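Chorismate mutase (Burkholderia thailandensis, PDB 6CNZ) probably catalyses the rearrangement of chorismate to prephenate, the step that commits chorismate to phenylalanine and tyrosine synthesis. Local coordinates at residues Thr56-Arg61 with Ala70-Phe75; Ser140-Ser145 with Ser168-Ala173; Ala52-Asp57 with Asp78-Ser83. All blocks are in the same frame, centred on the assembly; numbering follows the deposited sequence.

Interaction 1 of 3, residues Thr56-Arg61 with Ala70-Phe75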
loop_
_atom_site.group_PDB
_atom_site.type_symbol
_atom_site.label_atom_id
_atom_site.label_comp_id
_atom_site.label_asym_id
_atom_site.label_seq_id
_atom_site.Cartn_x
_atom_site.Cartn_y
_atom_site.Cartn_z
ATOM N N THR A 56 21.758 8.804 -2.306
ATOM C CA THR A 56 22.513 9.600 -1.342
ATOM C C THR A 56 21.682 9.839 -0.090
ATOM O O THR A 56 22.145 9.611 1.033
ATOM C CB THR A 56 22.954 10.924 -1.979
ATOM O OG1 THR A 56 23.998 10.673 -2.931
ATOM C CG2 THR A 56 23.458 11.907 -0.923
ATOM N N ASP A 57 20.429 10.258 -0.271
ATOM C CA ASP A 57 19.543 10.457 0.870
ATOM C C ASP A 57 19.340 9.158 1.652
ATOM O O ASP A 57 19.297 9.169 2.887
ATOM C CB ASP A 57 18.201 11.014 0.394
ATOM C CG ASP A 57 17.331 11.494 1.538
ATOM O OD1 ASP A 57 17.814 12.321 2.337
ATOM O OD2 ASP A 57 16.162 11.069 1.634
ATOM N N VAL A 58 19.203 8.033 0.950
ATOM C CA VAL A 58 19.003 6.754 1.638
ATOM C C VAL A 58 20.190 6.438 2.533
ATOM O O VAL A 58 20.026 5.934 3.653
ATOM C CB VAL A 58 18.751 5.628 0.619
ATOM C CG1 VAL A 58 19.097 4.251 1.222
ATOM C CG2 VAL A 58 17.298 5.687 0.129
ATOM N N GLU A 59 21.403 6.727 2.061
ATOM C CA GLU A 59 22.573 6.427 2.876
ATOM C C GLU A 59 22.580 7.271 4.142
ATOM O O GLU A 59 22.890 6.765 5.227
ATOM C CB GLU A 59 23.854 6.632 2.065
ATOM C CG GLU A 59 24.176 5.466 1.125
ATOM C CD GLU A 59 25.627 5.464 0.677
ATOM O OE1 GLU A 59 25.881 5.547 -0.545
ATOM O OE2 GLU A 59 26.515 5.387 1.554
ATOM N N LYS A 60 22.194 8.548 4.030
ATOM C CA LYS A 60 22.168 9.420 5.202
ATOM C C LYS A 60 21.053 9.024 6.172
ATOM O O LYS A 60 21.257 9.033 7.390
ATOM C CB LYS A 60 22.030 10.884 4.769
ATOM N N ARG A 61 19.875 8.660 5.665
ATOM C CA ARG A 61 18.802 8.228 6.564
ATOM C C ARG A 61 19.122 6.894 7.236
ATOM O O ARG A 61 18.769 6.686 8.406
ATOM C CB ARG A 61 17.485 8.128 5.808
ATOM C CG ARG A 61 16.883 9.458 5.430
ATOM C CD ARG A 61 15.771 9.280 4.414
ATOM N NE ARG A 61 15.030 10.524 4.237
ATOM C CZ ARG A 61 13.740 10.683 4.515
ATOM N NH1 ARG A 61 13.019 9.665 4.958
ATOM N NH2 ARG A 61 13.169 11.865 4.329
ATOM N N ALA A 70 25.398 0.585 3.322
ATOM C CA ALA A 70 25.501 -0.148 2.063
ATOM C C ALA A 70 24.331 -1.109 1.889
ATOM O O ALA A 70 23.844 -1.317 0.773
ATOM C CB ALA A 70 26.838 -0.890 1.998
ATOM N N TYR A 71 23.870 -1.707 2.985
ATOM C CA TYR A 71 22.696 -2.567 2.940
ATOM C C TYR A 71 21.463 -1.789 2.502
ATOM O O TYR A 71 20.685 -2.258 1.666
ATOM C CB TYR A 71 22.488 -3.168 4.319
ATOM C CG TYR A 71 21.341 -4.116 4.473
ATOM C CD1 TYR A 71 21.218 -5.224 3.659
ATOM C CD2 TYR A 71 20.407 -3.927 5.480
ATOM C CE1 TYR A 71 20.180 -6.111 3.820
ATOM C CE2 TYR A 71 19.367 -4.809 5.661
ATOM C CZ TYR A 71 19.259 -5.907 4.828
ATOM O OH TYR A 71 18.223 -6.798 5.011
ATOM N N ALA A 72 21.268 -0.591 3.053
ATOM C CA ALA A 72 20.127 0.217 2.637
ATOM C C ALA A 72 20.283 0.690 1.198
ATOM O O ALA A 72 19.316 0.668 0.432
ATOM C CB ALA A 72 19.951 1.403 3.576
ATOM N N ARG A 73 21.494 1.097 0.805
ATOM C CA ARG A 73 21.701 1.577 -0.560
ATOM C C ARG A 73 21.396 0.480 -1.571
ATOM O O ARG A 73 20.627 0.686 -2.521
ATOM C CB ARG A 73 23.135 2.083 -0.746
ATOM C CG ARG A 73 23.393 2.628 -2.152
ATOM C CD ARG A 73 24.880 2.841 -2.462
ATOM N NE ARG A 73 25.016 3.536 -3.742
ATOM C CZ ARG A 73 25.024 4.862 -3.877
ATOM N NH1 ARG A 73 24.931 5.641 -2.807
ATOM N NH2 ARG A 73 25.137 5.412 -5.078
ATOM N N THR A 74 21.977 -0.701 -1.367
ATOM C CA THR A 74 21.697 -1.828 -2.248
ATOM C C THR A 74 20.203 -2.118 -2.321
ATOM O O THR A 74 19.659 -2.323 -3.410
ATOM C CB THR A 74 22.449 -3.066 -1.762
ATOM O OG1 THR A 74 23.846 -2.839 -1.899
ATOM C CG2 THR A 74 22.060 -4.285 -2.592
ATOM N N PHE A 75 19.524 -2.127 -1.167
ATOM C CA PHE A 75 18.085 -2.356 -1.160
ATOM C C PHE A 75 17.364 -1.322 -2.014
ATOM O O PHE A 75 16.400 -1.653 -2.717
ATOM C CB PHE A 75 17.552 -2.341 0.270
ATOM C CG PHE A 75 16.051 -2.533 0.376
ATOM C CD1 PHE A 75 15.485 -3.794 0.238
ATOM C CD2 PHE A 75 15.217 -1.456 0.634
ATOM C CE1 PHE A 75 14.115 -3.983 0.346
ATOM C CE2 PHE A 75 13.838 -1.630 0.750
ATOM C CZ PHE A 75 13.283 -2.900 0.606
HETATM O O HOH W 1 24.334 8.604 -5.108
#
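In the all-helical chorismate mutase type II fold, helices 48-64 and 69-96 form a helical hairpin, and near its turn Val58 and Glu59 lie against Ala72 and Arg73. The two short axes run roughly antiparallel, at 146°, with a closest approach of 8.5 Å. On the buried side Val58 CG1 reaches across to Ala72, 3.8 Å from Ala72 CB, and also rests beside the carbonyl of that residue; Phe76 of helix 69-96 packs on Val58 as well. On the more open side the contact turns ionic. With CG anti to the backbone N (chi1 -179°) and the chain straight as far as NE, Arg73 carries its guanidinium across toward helix 48-64, obliquely to Glu59, whose carboxylate meets it from the edge, near the guanidinium plane. The two planes are almost perpendicular (88°), and a single carboxylate oxygen does the work. The Glu59 OE1 to Arg73 NH1 salt bridge is modelled at 2.5 Å with a clearly bent hydrogen bond, so the exact length is doubtful. The other terminal nitrogen binds a water, which accepts from Arg73 NH2 at 3.3 Å and lies 3.0 Å from Thr56 OG1, one turn of helix before Glu59.

Interaction 2 of 3, residues Ser140-Ser145 with Ser168-Ala173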
loop_
_atom_site.group_PDB
_atom_site.type_symbol
_atom_site.label_atom_id
_atom_site.label_comp_id
_atom_site.label_asym_id
_atom_site.label_seq_id
_atom_site.Cartn_x
_atom_site.Cartn_y
_atom_site.Cartn_z
ATOM N N SER A 140 14.082 -18.553 2.945
ATOM C CA SER A 140 12.806 -19.258 2.831
ATOM C C SER A 140 11.674 -18.488 3.512
ATOM O O SER A 140 10.540 -18.487 3.022
ATOM C CB SER A 140 12.910 -20.659 3.419
ATOM O OG SER A 140 13.152 -20.570 4.802
ATOM N N ARG A 141 11.950 -17.861 4.656
ATOM C CA ARG A 141 10.935 -17.043 5.303
ATOM C C ARG A 141 10.535 -15.857 4.423
ATOM O O ARG A 141 9.342 -15.580 4.250
ATOM C CB ARG A 141 11.445 -16.606 6.672
ATOM C CG ARG A 141 11.655 -17.819 7.592
ATOM C CD ARG A 141 12.389 -17.454 8.874
ATOM N NE ARG A 141 11.741 -16.361 9.588
ATOM C CZ ARG A 141 12.269 -15.736 10.636
ATOM N NH1 ARG A 141 13.458 -16.096 11.099
ATOM N NH2 ARG A 141 11.608 -14.744 11.217
ATOM N N LEU A 142 11.514 -15.186 3.811
ATOM C CA LEU A 142 11.211 -14.118 2.856
ATOM C C LEU A 142 10.373 -14.638 1.686
ATOM O O LEU A 142 9.335 -14.053 1.336
ATOM C CB LEU A 142 12.507 -13.492 2.345
ATOM C CG LEU A 142 12.326 -12.517 1.173
ATOM C CD1 LEU A 142 11.374 -11.365 1.538
ATOM C CD2 LEU A 142 13.675 -11.981 0.706
ATOM N N ALA A 143 10.806 -15.746 1.071
ATOM C CA ALA A 143 10.074 -16.294 -0.068
ATOM C C ALA A 143 8.650 -16.658 0.318
ATOM O O ALA A 143 7.729 -16.520 -0.499
ATOM C CB ALA A 143 10.813 -17.518 -0.619
ATOM N N ARG A 144 8.458 -17.111 1.561
ATOM C CA ARG A 144 7.129 -17.432 2.060
ATOM C C ARG A 144 6.265 -16.175 2.202
ATOM O O ARG A 144 5.078 -16.196 1.855
ATOM C CB ARG A 144 7.251 -18.169 3.396
ATOM C CG ARG A 144 5.927 -18.489 4.082
ATOM C CD ARG A 144 5.005 -19.255 3.139
ATOM N NE ARG A 144 3.648 -19.417 3.663
ATOM C CZ ARG A 144 3.303 -20.355 4.535
ATOM N NH1 ARG A 144 2.051 -20.443 4.963
ATOM N NH2 ARG A 144 4.219 -21.202 4.982
ATOM N N SER A 145 6.833 -15.082 2.731
ATOM C CA SER A 145 6.081 -13.830 2.824
ATOM C C SER A 145 5.708 -13.312 1.443
ATOM O O SER A 145 4.595 -12.822 1.234
ATOM C CB SER A 145 6.886 -12.763 3.570
ATOM O OG SER A 145 7.220 -13.192 4.875
ATOM N N SER A 168 15.444 -8.748 -3.727
ATOM C CA SER A 168 16.430 -9.758 -4.087
ATOM C C SER A 168 17.743 -9.639 -3.314
ATOM O O SER A 168 18.590 -10.530 -3.435
ATOM C CB SER A 168 16.693 -9.726 -5.603
ATOM O OG SER A 168 17.386 -8.551 -6.014
ATOM N N HIS A 169 17.930 -8.600 -2.491
ATOM C CA HIS A 169 19.104 -8.531 -1.618
ATOM C C HIS A 169 18.720 -8.250 -0.171
ATOM O O HIS A 169 19.506 -7.670 0.587
ATOM C CB HIS A 169 20.108 -7.491 -2.106
ATOM C CG HIS A 169 20.608 -7.751 -3.487
ATOM N ND1 HIS A 169 19.946 -7.308 -4.611
ATOM C CD2 HIS A 169 21.686 -8.442 -3.931
ATOM C CE1 HIS A 169 20.603 -7.698 -5.690
ATOM N NE2 HIS A 169 21.663 -8.388 -5.305
ATOM N N VAL A 170 17.530 -8.689 0.239
ATOM C CA VAL A 170 17.149 -8.578 1.640
ATOM C C VAL A 170 17.935 -9.572 2.485
ATOM O O VAL A 170 18.409 -9.241 3.584
ATOM C CB VAL A 170 15.623 -8.767 1.789
ATOM C CG1 VAL A 170 15.236 -8.957 3.246
ATOM C CG2 VAL A 170 14.890 -7.565 1.210
ATOM N N CYS A 171 18.092 -10.797 1.994
ATOM C CA CYS A 171 18.858 -11.820 2.693
ATOM C C CYS A 171 20.223 -11.953 2.043
ATOM O O CYS A 171 20.355 -11.842 0.821
ATOM C CB CYS A 171 18.165 -13.182 2.673
ATOM S SG CYS A 171 16.484 -13.241 3.313
ATOM N N ALA A 172 21.233 -12.193 2.872
ATOM C CA ALA A 172 22.591 -12.344 2.374
ATOM C C ALA A 172 22.670 -13.407 1.284
ATOM O O ALA A 172 23.226 -13.166 0.210
ATOM C CB ALA A 172 23.527 -12.678 3.532
ATOM N N ALA A 173 22.097 -14.580 1.531
ATOM C CA ALA A 173 22.158 -15.673 0.555
ATOM C C ALA A 173 21.406 -15.333 -0.738
ATOM O O ALA A 173 20.184 -15.472 -0.826
ATOM C CB ALA A 173 21.614 -16.967 1.167
#
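The carbonyl oxygen of Arg141 accepts two hydrogen bonds from one residue of its own helix: from Ser145 N at 3.0 Å, the routine helical bond, and from Ser145 OG at 3.3 Å. The hydroxyl approaches at a C=O...donor angle of 140° and sits above the carbonyl plane, 35° out of it, so the second bond is not aimed at a lone pair. It folds the serine hydroxyl back onto its own helix.

Next to Arg141, Leu142 makes the contact with 168-173, and the chemistry becomes wholly apolar, without a hydrogen bond between the two segments. Its CB points toward the C-terminal segment, and CG, anti to the backbone N (chi1 171°), carries CD2 on to it. CD2 is the branch that touches, 3.9 Å from Val170 CB and 4.0 Å from Cys171 SG. The sulfur also lies 4.1 Å from Leu142 CB and thus touches the leucine at its root as well as at its tip.

Cys171 SG is half of a disulfide with Cys138, at the start of helix 138-153. The C-terminal segment, irregular after helix 157-166, is thereby tied covalently to the helix that carries Leu142, and the leucine packs against it less than a helical turn beyond Pro139. A disulfide here is consistent with an exported enzyme, probably of the gamma subclass of AroQ chorismate mutases.

The backbones stay well apart, with 8.0 Å between Leu142 CA and Cys171 CA, and side chains span the interval. Leu20 of helix 15-29 and Phe75 of helix 69-96 pack on Val170, while Ser145 meets Leu17 and Val21 of helix 15-29.

Interaction 3 of 3, residues Ala52-Asp57 with Asp78-Ser83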
loop_
_atom_site.group_PDB
_atom_site.type_symbol
_atom_site.label_atom_id
_atom_site.label_comp_id
_atom_site.label_asym_id
_atom_site.label_seq_id
_atom_site.Cartn_x
_atom_site.Cartn_y
_atom_site.Cartn_z
ATOM N N ALA A 52 20.459 8.990 -8.230
ATOM C CA ALA A 52 21.655 9.180 -7.418
ATOM C C ALA A 52 21.369 10.047 -6.204
ATOM O O ALA A 52 21.960 9.838 -5.133
ATOM C CB ALA A 52 22.767 9.803 -8.268
ATOM N N ALA A 53 20.482 11.029 -6.357
ATOM C CA ALA A 53 20.081 11.839 -5.219
ATOM C C ALA A 53 19.323 10.999 -4.203
ATOM O O ALA A 53 19.578 11.082 -2.996
ATOM C CB ALA A 53 19.230 13.015 -5.691
ATOM N N LEU A 54 18.383 10.180 -4.674
ATOM C CA LEU A 54 17.644 9.315 -3.762
ATOM C C LEU A 54 18.592 8.416 -2.974
ATOM O O LEU A 54 18.477 8.295 -1.748
ATOM C CB LEU A 54 16.633 8.485 -4.541
ATOM C CG LEU A 54 15.957 7.372 -3.739
ATOM C CD1 LEU A 54 15.199 7.942 -2.540
ATOM C CD2 LEU A 54 15.027 6.560 -4.630
ATOM N N LEU A 55 19.549 7.783 -3.661
ATOM C CA LEU A 55 20.437 6.854 -2.972
ATOM C C LEU A 55 21.344 7.578 -1.986
ATOM O O LEU A 55 21.669 7.028 -0.926
ATOM C CB LEU A 55 21.258 6.056 -3.985
ATOM C CG LEU A 55 20.463 5.135 -4.924
ATOM C CD1 LEU A 55 21.284 4.789 -6.163
ATOM C CD2 LEU A 55 19.978 3.856 -4.225
ATOM N N THR A 56 21.758 8.804 -2.306
ATOM C CA THR A 56 22.513 9.600 -1.342
ATOM C C THR A 56 21.682 9.839 -0.090
ATOM O O THR A 56 22.145 9.611 1.033
ATOM C CB THR A 56 22.954 10.924 -1.979
ATOM O OG1 THR A 56 23.998 10.673 -2.931
ATOM C CG2 THR A 56 23.458 11.907 -0.923
ATOM N N ASP A 57 20.429 10.258 -0.271
ATOM C CA ASP A 57 19.543 10.457 0.870
ATOM C C ASP A 57 19.340 9.158 1.652
ATOM O O ASP A 57 19.297 9.169 2.887
ATOM C CB ASP A 57 18.201 11.014 0.394
ATOM C CG ASP A 57 17.331 11.494 1.538
ATOM O OD1 ASP A 57 17.814 12.321 2.337
ATOM O OD2 ASP A 57 16.162 11.069 1.634
ATOM N N ASP A 78 17.740 -1.872 -5.672
ATOM C CA ASP A 78 16.744 -2.851 -6.107
ATOM C C ASP A 78 15.349 -2.238 -6.255
ATOM O O ASP A 78 14.581 -2.672 -7.123
ATOM C CB ASP A 78 16.688 -4.032 -5.134
ATOM C CG ASP A 78 17.926 -4.925 -5.225
ATOM O OD1 ASP A 78 18.599 -4.927 -6.273
ATOM O OD2 ASP A 78 18.204 -5.651 -4.255
ATOM N N GLN A 79 14.980 -1.271 -5.401
ATOM C CA GLN A 79 13.674 -0.613 -5.558
ATOM C C GLN A 79 13.602 0.131 -6.881
ATOM O O GLN A 79 12.601 0.044 -7.606
ATOM C CB GLN A 79 13.389 0.362 -4.405
ATOM C CG GLN A 79 13.443 -0.257 -2.991
ATOM C CD GLN A 79 12.810 -1.637 -2.917
ATOM O OE1 GLN A 79 11.585 -1.782 -3.011
ATOM N NE2 GLN A 79 13.647 -2.668 -2.737
ATOM N N ILE A 80 14.666 0.874 -7.199
ATOM C CA ILE A 80 14.783 1.584 -8.473
ATOM C C ILE A 80 14.743 0.602 -9.647
ATOM O O ILE A 80 13.960 0.771 -10.590
ATOM C CB ILE A 80 16.071 2.432 -8.472
ATOM C CG1 ILE A 80 15.961 3.552 -7.431
ATOM C CG2 ILE A 80 16.398 2.990 -9.874
ATOM C CD1 ILE A 80 17.310 4.156 -7.030
ATOM N N ALA A 81 15.584 -0.443 -9.608
ATOM C CA ALA A 81 15.577 -1.446 -10.678
ATOM C C ALA A 81 14.182 -2.021 -10.899
ATOM O O ALA A 81 13.746 -2.210 -12.044
ATOM C CB ALA A 81 16.553 -2.578 -10.339
ATOM N N ALA A 82 13.483 -2.328 -9.804
ATOM C CA ALA A 82 12.149 -2.921 -9.879
ATOM C C ALA A 82 11.144 -1.942 -10.470
ATOM O O ALA A 82 10.299 -2.322 -11.297
ATOM C CB ALA A 82 11.697 -3.360 -8.483
ATOM N N SER A 83 11.221 -0.679 -10.053
ATOM C CA SER A 83 10.344 0.346 -10.615
ATOM C C SER A 83 10.557 0.470 -12.122
ATOM O O SER A 83 9.602 0.423 -12.907
ATOM C CB SER A 83 10.602 1.683 -9.908
ATOM O OG SER A 83 9.796 2.716 -10.439
#
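No ring, carboxylate or amide takes part where Leu54 and Leu55 meet Ile80, so there are no faces or edges to match: the contact is made of branched aliphatic groups alone. It packs together the two arms of the helical hairpin 48-64/69-96 of the chorismate mutase type II fold, away from the turn. The amide of Gln79 stays out of it: CB points toward helix 48-64, but the side chain bends away, and NE2 bonds to Phe75 O and to Ala166 O.

A single methyl, Ile80 CD1, makes the closest approaches from its side. It is presented end-on to Leu55, the two side chains reaching toward each other tip to tip, and nestles at the fork of the leucine, 3.9 Å from both Leu55 CG and Leu55 CD2 and 4.1 Å from Leu55 CD1. Leu54 and Ile80 pass one another in opposite directions, with Leu54 CD2 4.1 Å from Ile80 CD1. The isoleucine is outstretched, CD1 nearly anti to CA (chi2 161°), and bridges widely spaced backbones: Leu55 CA and Ile80 CA are 9.5 Å apart.

A nitrate ion, probably from the crystallisation liquor, lies about 4 Å from the side chain of Leu54. Arg27 of helix 15-29 also packs on Leu54, and that helix continues along Gln79 and Ala82. Helix 157-166 lies against Ala81 and Ala82, so helix 69-96 is bordered here by three helices: 48-64, 15-29 and 157-166.

How the interactions relate
Interactions 1 and 3 join the same two helices, 48-64 and 69-96, at points about 9 Å apart between centres. Nearer the turn, where backbones come close, interaction 1 pairs a small apolar contact with a partly exposed ionic one; farther along, where the helices stand wider apart, interaction 3 is bridged by longer side chains and is purely aliphatic. Interaction 2 is likewise apolar, but all its touching residues are buried, and Cys171 is also joined by a disulfide to Cys138 of the same helix. It touches helix 69-96, where Tyr71 OH probably hydrogen-bonds to Val170 O at 2.8 Å. Of the three, interaction 3 lies nearest the chain's centre.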